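Local coordinates for ferric-siderophore receptor protein (Streptomyces coelicolor, PDB 2X4L) that probably binds ferric siderophores outside the cell membrane and delivers them for uptake, as a solute-binding protein of the periplasmic binding protein family, at residues 186-191 against 310-315; 151-156 against 222-227; 177-182 against 302-307. All blocks are in the same frame, centred on the assembly; numbering follows the deposited sequence.

Interaction 1: 186-191 against 310-315; sequences AARLRA and LLDNLA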
loop_
_atom_site.group_PDB
_atom_site.type_symbol
_atom_site.label_atom_id
_atom_site.label_comp_id
_atom_site.label_asym_id
_atom_site.label_seq_id
_atom_site.Cartn_x
_atom_site.Cartn_y
_atom_site.Cartn_z
ATOM N N ALA A 186 -9.808 11.820 7.215
ATOM C CA ALA A 186 -10.818 10.774 7.321
ATOM C C ALA A 186 -12.209 11.399 7.544
ATOM O O ALA A 186 -13.226 10.941 7.002
ATOM C CB ALA A 186 -10.502 9.786 8.519
ATOM N N ALA A 187 -12.300 12.427 8.433
ATOM C CA ALA A 187 -13.613 13.092 8.570
ATOM C C ALA A 187 -14.028 13.759 7.254
ATOM O O ALA A 187 -15.236 13.792 6.958
ATOM C CB ALA A 187 -13.532 14.117 9.683
ATOM N N ARG A 188 -13.064 14.299 6.500
ATOM C CA ARG A 188 -13.396 14.920 5.232
ATOM C C ARG A 188 -13.966 13.855 4.283
ATOM O O ARG A 188 -15.017 14.111 3.643
ATOM C CB ARG A 188 -12.115 15.488 4.615
ATOM C CG ARG A 188 -12.351 16.105 3.198
ATOM C CD ARG A 188 -10.990 16.456 2.508
ATOM N NE ARG A 188 -11.317 16.945 1.176
ATOM C CZ ARG A 188 -10.356 17.352 0.351
ATOM N NH1 ARG A 188 -9.083 17.309 0.778
ATOM N NH2 ARG A 188 -10.645 17.872 -0.859
ATOM N N LEU A 189 -13.398 12.648 4.209
ATOM C CA LEU A 189 -13.945 11.614 3.286
ATOM C C LEU A 189 -15.281 11.148 3.790
ATOM O O LEU A 189 -16.186 10.965 2.991
ATOM C CB LEU A 189 -12.939 10.452 3.225
ATOM C CG LEU A 189 -13.400 9.304 2.329
ATOM C CD1 LEU A 189 -13.685 9.797 0.815
ATOM C CD2 LEU A 189 -12.302 8.250 2.348
ATOM N N ARG A 190 -15.447 11.055 5.104
ATOM C CA ARG A 190 -16.779 10.679 5.619
ATOM C C ARG A 190 -17.826 11.667 5.213
ATOM O O ARG A 190 -18.947 11.264 4.793
ATOM C CB ARG A 190 -16.785 10.523 7.150
ATOM C CG ARG A 190 -18.088 10.019 7.710
ATOM C CD ARG A 190 -18.093 9.936 9.244
ATOM N NE ARG A 190 -17.104 8.998 9.764
ATOM C CZ ARG A 190 -15.950 9.300 10.393
ATOM N NH1 ARG A 190 -15.535 10.563 10.586
ATOM N NH2 ARG A 190 -15.176 8.319 10.883
ATOM N N ALA A 191 -17.473 12.956 5.324
ATOM C CA ALA A 191 -18.436 14.034 4.934
ATOM C C ALA A 191 -18.709 13.993 3.428
ATOM O O ALA A 191 -19.848 14.145 3.024
ATOM C CB ALA A 191 -17.859 15.432 5.335
ATOM N N LEU A 310 -4.202 9.690 0.648
ATOM C CA LEU A 310 -5.097 8.719 0.065
ATOM C C LEU A 310 -6.557 9.128 0.414
ATOM O O LEU A 310 -7.455 9.027 -0.456
ATOM C CB LEU A 310 -4.839 7.305 0.611
ATOM C CG LEU A 310 -3.422 6.765 0.521
ATOM C CD1 LEU A 310 -3.348 5.359 1.075
ATOM C CD2 LEU A 310 -2.904 6.861 -0.966
ATOM N N LEU A 311 -6.750 9.582 1.676
ATOM C CA LEU A 311 -8.077 10.076 2.069
ATOM C C LEU A 311 -8.463 11.391 1.387
ATOM O O LEU A 311 -9.548 11.498 0.809
ATOM C CB LEU A 311 -8.138 10.223 3.614
ATOM C CG LEU A 311 -7.945 8.956 4.384
ATOM C CD1 LEU A 311 -7.589 9.332 5.789
ATOM C CD2 LEU A 311 -9.211 8.148 4.327
ATOM N N ASP A 312 -7.520 12.364 1.399
ATOM C CA ASP A 312 -7.812 13.664 0.724
ATOM C C ASP A 312 -8.083 13.437 -0.751
ATOM O O ASP A 312 -8.962 14.127 -1.291
ATOM C CB ASP A 312 -6.612 14.648 0.907
ATOM C CG ASP A 312 -6.622 15.331 2.222
ATOM O OD1 ASP A 312 -7.714 15.623 2.813
ATOM O OD2 ASP A 312 -5.496 15.659 2.717
ATOM N N ASN A 313 -7.282 12.593 -1.422
ATOM C CA ASN A 313 -7.454 12.533 -2.891
ATOM C C ASN A 313 -8.824 11.949 -3.233
ATOM O O ASN A 313 -9.508 12.397 -4.174
ATOM C CB ASN A 313 -6.394 11.643 -3.548
ATOM C CG ASN A 313 -5.053 12.269 -3.543
ATOM O OD1 ASN A 313 -4.882 13.486 -3.295
ATOM N ND2 ASN A 313 -4.064 11.387 -3.773
ATOM N N LEU A 314 -9.223 10.926 -2.508
ATOM C CA LEU A 314 -10.520 10.292 -2.760
ATOM C C LEU A 314 -11.687 11.214 -2.343
ATOM O O LEU A 314 -12.673 11.329 -3.074
ATOM C CB LEU A 314 -10.584 8.905 -2.041
ATOM C CG LEU A 314 -11.929 8.187 -2.263
ATOM C CD1 LEU A 314 -12.249 7.935 -3.761
ATOM C CD2 LEU A 314 -11.831 6.837 -1.628
ATOM N N ALA A 315 -11.533 11.865 -1.160
ATOM C CA ALA A 315 -12.521 12.884 -0.848
ATOM C C ALA A 315 -12.697 13.969 -1.936
ATOM O O ALA A 315 -13.818 14.294 -2.316
ATOM C CB ALA A 315 -12.213 13.565 0.494
#
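Arg188 and Asp312 supply the polar half of this contact between two helices running nearly parallel, their local axes 8.4 Å apart and crossing at 23°. The arginine stretches over Ala315 with its chain extended from CG to NE, and NH1 reaches Asp312 OD1 at 3.0 Å in a salt bridge that is also a hydrogen bond. That bond is bent, 145° at the hydrogen, and the donor meets OD1 from above the carboxylate plane. The backbone O of Asp312 lies over one face of the guanidinium, offset toward its rim. Glu319, one turn beyond the segment, takes NE in a second salt bridge, so the guanidinium is gripped by at least two acids at the partly exposed margin.

Apolar packing fills the other half. Leu189 divides its two methyls: CD2 meets Leu311 CD2 at 3.7 Å, the side chains crossing at about a right angle, while CD1 rests 3.6 Å from Ala315 N. The small Ala315 lets the helices draw together, with the CA atoms of Leu189 and Ala315 only 4.6 Å apart. Leu311 CD1 lies against the backbone of Ala186, 3.6 Å from its N.

Against this buried face, Phe225 of helix 220-227 packs on Leu189, Leu311 and Leu314, so that helix 220-227 meets both helix 173-195 and helix 304-320.

Interaction 2: 151-156 against 222-227; sequences QLTQPL and LEYFKA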
loop_
_atom_site.group_PDB
_atom_site.type_symbol
_atom_site.label_atom_id
_atom_site.label_comp_id
_atom_site.label_asym_id
_atom_site.label_seq_id
_atom_site.Cartn_x
_atom_site.Cartn_y
_atom_site.Cartn_z
ATOM N N GLN A 151 -9.051 -2.960 8.425
ATOM C CA GLN A 151 -9.013 -1.614 7.980
ATOM C C GLN A 151 -7.681 -0.995 8.224
ATOM O O GLN A 151 -6.969 -1.351 9.144
ATOM C CB GLN A 151 -10.068 -0.786 8.719
ATOM C CG GLN A 151 -11.501 -1.229 8.315
ATOM C CD GLN A 151 -12.551 -0.488 9.073
ATOM O OE1 GLN A 151 -12.402 0.677 9.422
ATOM N NE2 GLN A 151 -13.709 -1.158 9.243
ATOM N N LEU A 152 -7.371 -0.042 7.364
ATOM C CA LEU A 152 -6.100 0.666 7.333
ATOM C C LEU A 152 -5.610 1.199 8.691
ATOM O O LEU A 152 -4.477 1.271 8.928
ATOM C CB LEU A 152 -6.208 1.809 6.345
ATOM C CG LEU A 152 -5.025 2.685 6.019
ATOM C CD1 LEU A 152 -3.837 1.876 5.443
ATOM C CD2 LEU A 152 -5.340 3.911 5.193
ATOM N N THR A 153 -6.535 1.608 9.533
ATOM C CA THR A 153 -6.156 2.193 10.801
ATOM C C THR A 153 -5.390 1.176 11.663
ATOM O O THR A 153 -4.594 1.562 12.443
ATOM C CB THR A 153 -7.422 2.702 11.544
ATOM O OG1 THR A 153 -8.397 1.722 11.410
ATOM C CG2 THR A 153 -7.919 4.004 10.925
ATOM N N GLN A 154 -5.665 -0.106 11.442
ATOM C CA GLN A 154 -4.987 -1.190 12.140
ATOM C C GLN A 154 -3.482 -1.142 11.902
ATOM O O GLN A 154 -2.724 -0.762 12.793
ATOM C CB GLN A 154 -5.547 -2.544 11.701
ATOM C CG GLN A 154 -4.967 -3.729 12.456
ATOM C CD GLN A 154 -6.037 -4.653 13.002
ATOM O OE1 GLN A 154 -7.157 -4.695 12.491
ATOM N NE2 GLN A 154 -5.697 -5.401 14.045
ATOM N N PRO A 155 -3.047 -1.528 10.704
ATOM C CA PRO A 155 -1.613 -1.511 10.412
ATOM C C PRO A 155 -0.978 -0.147 10.597
ATOM O O PRO A 155 0.194 -0.102 10.836
ATOM C CB PRO A 155 -1.555 -1.996 8.961
ATOM C CG PRO A 155 -2.934 -1.701 8.385
ATOM C CD PRO A 155 -3.824 -2.024 9.559
ATOM N N LEU A 156 -1.744 0.948 10.473
ATOM C CA LEU A 156 -1.131 2.275 10.802
ATOM C C LEU A 156 -0.728 2.365 12.255
ATOM O O LEU A 156 0.367 2.823 12.600
ATOM C CB LEU A 156 -2.078 3.423 10.457
ATOM C CG LEU A 156 -2.132 3.724 8.953
ATOM C CD1 LEU A 156 -3.237 4.784 8.667
ATOM C CD2 LEU A 156 -0.834 4.339 8.531
ATOM N N LEU A 222 -9.309 0.032 0.958
ATOM C CA LEU A 222 -10.708 -0.023 0.538
ATOM C C LEU A 222 -11.632 -0.336 1.677
ATOM O O LEU A 222 -12.715 0.195 1.727
ATOM C CB LEU A 222 -10.910 -0.974 -0.648
ATOM C CG LEU A 222 -10.006 -0.727 -1.826
ATOM C CD1 LEU A 222 -10.370 -1.757 -2.943
ATOM C CD2 LEU A 222 -10.147 0.722 -2.337
ATOM N N GLU A 223 -11.228 -1.235 2.614
ATOM C CA GLU A 223 -12.121 -1.570 3.734
ATOM C C GLU A 223 -12.320 -0.323 4.565
ATOM O O GLU A 223 -13.468 -0.067 5.062
ATOM C CB GLU A 223 -11.510 -2.699 4.615
ATOM C CG GLU A 223 -11.710 -4.062 3.994
ATOM C CD GLU A 223 -11.549 -5.142 5.030
ATOM O OE1 GLU A 223 -11.653 -4.824 6.292
ATOM O OE2 GLU A 223 -11.340 -6.339 4.622
ATOM N N TYR A 224 -11.277 0.503 4.723
ATOM C CA TYR A 224 -11.430 1.698 5.543
ATOM C C TYR A 224 -12.323 2.741 4.794
ATOM O O TYR A 224 -13.251 3.300 5.401
ATOM C CB TYR A 224 -10.046 2.310 5.863
ATOM C CG TYR A 224 -10.094 3.486 6.779
ATOM C CD1 TYR A 224 -10.787 3.456 7.940
ATOM C CD2 TYR A 224 -9.309 4.660 6.494
ATOM C CE1 TYR A 224 -10.749 4.511 8.847
ATOM C CE2 TYR A 224 -9.378 5.736 7.361
ATOM C CZ TYR A 224 -10.000 5.636 8.552
ATOM O OH TYR A 224 -10.053 6.700 9.551
ATOM N N PHE A 225 -12.040 2.954 3.526
ATOM C CA PHE A 225 -12.844 3.919 2.729
ATOM C C PHE A 225 -14.338 3.496 2.759
ATOM O O PHE A 225 -15.254 4.340 2.922
ATOM C CB PHE A 225 -12.376 3.986 1.250
ATOM C CG PHE A 225 -10.956 4.393 1.070
ATOM C CD1 PHE A 225 -10.276 5.147 2.001
ATOM C CD2 PHE A 225 -10.323 3.963 -0.102
ATOM C CE1 PHE A 225 -8.900 5.501 1.802
ATOM C CE2 PHE A 225 -9.000 4.272 -0.351
ATOM C CZ PHE A 225 -8.303 5.055 0.557
ATOM N N LYS A 226 -14.593 2.201 2.610
ATOM C CA LYS A 226 -15.977 1.674 2.716
ATOM C C LYS A 226 -16.614 1.952 4.077
ATOM O O LYS A 226 -17.761 2.374 4.159
ATOM C CB LYS A 226 -16.017 0.167 2.404
ATOM C CG LYS A 226 -17.462 -0.391 2.449
ATOM C CD LYS A 226 -17.621 -1.828 1.968
ATOM C CE LYS A 226 -19.124 -2.214 1.452
ATOM N NZ LYS A 226 -19.594 -1.878 0.018
ATOM N N ALA A 227 -15.840 1.748 5.133
ATOM C CA ALA A 227 -16.325 2.000 6.510
ATOM C C ALA A 227 -16.676 3.464 6.681
ATOM O O ALA A 227 -17.606 3.781 7.470
ATOM C CB ALA A 227 -15.232 1.547 7.495
HETATM O O HOH W 1 -13.980 -3.832 7.274
#
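Tyr224 carries its CG anti to the backbone N (chi1 -176°), which swings the ring from helix 220-227 to Thr153 in the 151-156 segment, whose CG2 is anti to its own carbonyl carbon, beside the backbone N. The two side chains cross at about a right angle, and the threonine methyl sits over one face of the ring, CG2 3.5 Å from Tyr224 CE1 and nearly as near to CZ.

Gln151 approaches the same ring differently. Its OE1 lies in the ring plane at the edge, 3.5 Å from Tyr224 CD1, with amide and ring planes 36° apart. The amide also lies against Ala227, whose CB is 3.5 Å from Gln151 OE1, and no direct hydrogen bond joins the two segments. A water provides the polar link: it donates to Glu223 OE1 at 2.7 Å and accepts a weak bond from Gln151 NE2 at 3.3 Å. The other carboxylate oxygen of Glu223 accepts from Leu218 N, so the acid is held from its own side of the contact as well. Closer to the backbone, Leu152 CB and Tyr224 CB touch at 3.9 Å.

The contact is partly buried, joining the segment leading into helix 153-165 to helix 220-227. Pro300 and Leu302 pack on Leu152. Helix 173-195 passes close to both segments, with Phe182 touching Thr153 and Ala186 touching Tyr224, while Leu156 packs on Cys307 of helix 304-320 and Phe225 on Phe232 of strand 231-232.

Interaction 3: 177-182 against 302-307; sequences DAKAAF and LSYDKC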
loop_
_atom_site.group_PDB
_atom_site.type_symbol
_atom_site.label_atom_id
_atom_site.label_comp_id
_atom_site.label_asym_id
_atom_site.label_seq_id
_atom_site.Cartn_x
_atom_site.Cartn_y
_atom_site.Cartn_z
ATOM N N ASP A 177 1.095 15.969 14.442
ATOM C CA ASP A 177 0.432 16.801 13.423
ATOM C C ASP A 177 -0.003 15.844 12.302
ATOM O O ASP A 177 -1.022 16.043 11.690
ATOM C CB ASP A 177 1.406 17.818 12.789
ATOM C CG ASP A 177 1.689 19.048 13.671
ATOM O OD1 ASP A 177 0.929 19.369 14.605
ATOM O OD2 ASP A 177 2.730 19.657 13.405
ATOM N N ALA A 178 0.824 14.854 11.987
ATOM C CA ALA A 178 0.456 13.958 10.944
ATOM C C ALA A 178 -0.807 13.150 11.234
ATOM O O ALA A 178 -1.654 12.949 10.356
ATOM C CB ALA A 178 1.629 12.986 10.590
ATOM N N LYS A 179 -0.880 12.698 12.488
ATOM C CA LYS A 179 -2.053 11.932 12.924
ATOM C C LYS A 179 -3.276 12.850 12.930
ATOM O O LYS A 179 -4.377 12.406 12.482
ATOM C CB LYS A 179 -1.775 11.329 14.301
ATOM C CG LYS A 179 -2.939 10.604 14.883
ATOM C CD LYS A 179 -3.535 9.544 13.959
ATOM C CE LYS A 179 -4.376 8.497 14.733
ATOM N NZ LYS A 179 -5.504 9.034 15.582
ATOM N N ALA A 180 -3.139 14.101 13.359
ATOM C CA ALA A 180 -4.281 15.002 13.346
ATOM C C ALA A 180 -4.702 15.242 11.909
ATOM O O ALA A 180 -5.935 15.314 11.659
ATOM C CB ALA A 180 -3.856 16.332 13.987
ATOM N N ALA A 181 -3.728 15.360 10.962
ATOM C CA ALA A 181 -4.099 15.626 9.574
ATOM C C ALA A 181 -4.806 14.374 9.004
ATOM O O ALA A 181 -5.782 14.503 8.237
ATOM C CB ALA A 181 -2.871 15.997 8.736
ATOM N N PHE A 182 -4.383 13.172 9.390
ATOM C CA PHE A 182 -5.034 11.965 8.892
ATOM C C PHE A 182 -6.451 11.963 9.467
ATOM O O PHE A 182 -7.377 11.651 8.703
ATOM C CB PHE A 182 -4.286 10.779 9.441
ATOM C CG PHE A 182 -4.908 9.452 9.115
ATOM C CD1 PHE A 182 -4.583 8.749 7.980
ATOM C CD2 PHE A 182 -5.774 8.893 10.035
ATOM C CE1 PHE A 182 -5.201 7.532 7.695
ATOM C CE2 PHE A 182 -6.357 7.681 9.820
ATOM C CZ PHE A 182 -6.061 6.934 8.664
ATOM N N LEU A 302 2.644 2.754 5.264
ATOM C CA LEU A 302 1.966 2.749 6.576
ATOM C C LEU A 302 2.479 3.843 7.580
ATOM O O LEU A 302 2.839 3.533 8.719
ATOM C CB LEU A 302 2.008 1.344 7.127
ATOM C CG LEU A 302 1.250 0.282 6.316
ATOM C CD1 LEU A 302 1.605 -1.113 6.810
ATOM C CD2 LEU A 302 -0.232 0.570 6.371
ATOM N N SER A 303 2.525 5.089 7.083
ATOM C CA SER A 303 2.666 6.262 7.936
ATOM C C SER A 303 1.429 7.121 7.774
ATOM O O SER A 303 0.788 7.131 6.750
ATOM C CB SER A 303 3.904 7.101 7.645
ATOM O OG SER A 303 3.793 7.641 6.356
ATOM N N TYR A 304 1.080 7.827 8.846
ATOM C CA TYR A 304 -0.061 8.753 8.685
ATOM C C TYR A 304 0.209 9.758 7.601
ATOM O O TYR A 304 -0.734 10.078 6.819
ATOM C CB TYR A 304 -0.440 9.440 10.044
ATOM C CG TYR A 304 -0.973 8.418 11.030
ATOM C CD1 TYR A 304 -2.249 7.841 10.875
ATOM C CD2 TYR A 304 -0.148 7.940 12.076
ATOM C CE1 TYR A 304 -2.719 6.836 11.765
ATOM C CE2 TYR A 304 -0.615 6.966 12.944
ATOM C CZ TYR A 304 -1.890 6.471 12.825
ATOM O OH TYR A 304 -2.325 5.500 13.663
ATOM N N ASP A 305 1.439 10.212 7.467
ATOM C CA ASP A 305 1.799 11.176 6.483
ATOM C C ASP A 305 1.436 10.681 5.087
ATOM O O ASP A 305 0.963 11.441 4.241
ATOM C CB ASP A 305 3.313 11.397 6.600
ATOM C CG ASP A 305 3.770 12.311 5.650
ATOM O OD1 ASP A 305 4.104 13.427 6.031
ATOM O OD2 ASP A 305 3.660 11.943 4.479
ATOM N N LYS A 306 1.822 9.454 4.828
ATOM C CA LYS A 306 1.539 8.938 3.480
ATOM C C LYS A 306 0.170 8.385 3.227
ATOM O O LYS A 306 -0.236 8.147 2.079
ATOM C CB LYS A 306 2.579 7.864 3.117
ATOM C CG LYS A 306 3.992 8.370 3.010
ATOM C CD LYS A 306 4.174 9.343 1.872
ATOM C CE LYS A 306 5.603 9.959 1.871
ATOM N NZ LYS A 306 5.875 10.759 3.155
ATOM N N CYS A 307 -0.604 8.207 4.289
ATOM C CA CYS A 307 -2.008 7.772 4.081
ATOM C C CYS A 307 -3.004 8.925 4.048
ATOM O O CYS A 307 -4.111 8.801 3.561
ATOM C CB CYS A 307 -2.427 6.819 5.235
ATOM S SG CYS A 307 -1.645 5.143 4.908
#
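Lys179 lays its aliphatic chain over the ring of Tyr304, the two side chains side by side and pointing the same way. CD stands 3.6 Å from the Tyr304 ring centroid and only 14° off the ring normal, a CH-pi contact. The bend at chi2 (53°) brings CD over this face, and the turn at the end of the chain leaves NZ to form a salt bridge with Asp183. The edge of the tyrosine faces Phe182: the rings make a T-shaped (edge-to-face) pair, centroids 5.1 Å apart and planes at 71°, with Tyr304 CD1 above the Phe182 face. At the edge of the phenylalanine, Cys307 CB comes within 3.8 Å of CE1. Replacing Tyr304 by an alanine would probably leave the Phe182 face and the methylenes of Lys179 without their aromatic partner and open a gap between the helices.

Ser303 is the N-cap of helix 304-320, its OG accepting from Lys306 N at 3.1 Å. Ser303 OG also bonds to Asp60, and Lys306 NZ forms salt bridges with Asp305, Asp60 and Asp85, the last two tying this helix start to the N-terminal lobe. Helix 173-195, packed against it, runs between the lobes, in keeping with class III (helix-linked) binding proteins.

Overall arrangement
Interactions 1 and 3 are two places along one helix pair, 173-195 with 304-320, their centres about 13 Å apart; interaction 2 lies about 12 Å from the first and 13 Å from the other, joining the entry to helix 153-165 with helix 220-227. Along the chain the order is 151-156, 177-182, 186-191, 222-227, 302-307, 310-315, so the segments of every pair of contacts alternate. They also touch: interactions 1 and 2 meet through helix 220-227, Leu156 meets Phe182 and Tyr304, and Phe182 meets Leu311. The result is a largely apolar set of helix contacts between the two sheet-bearing lobes, consistent with the limited hinge motion associated with helix-linked binding proteins.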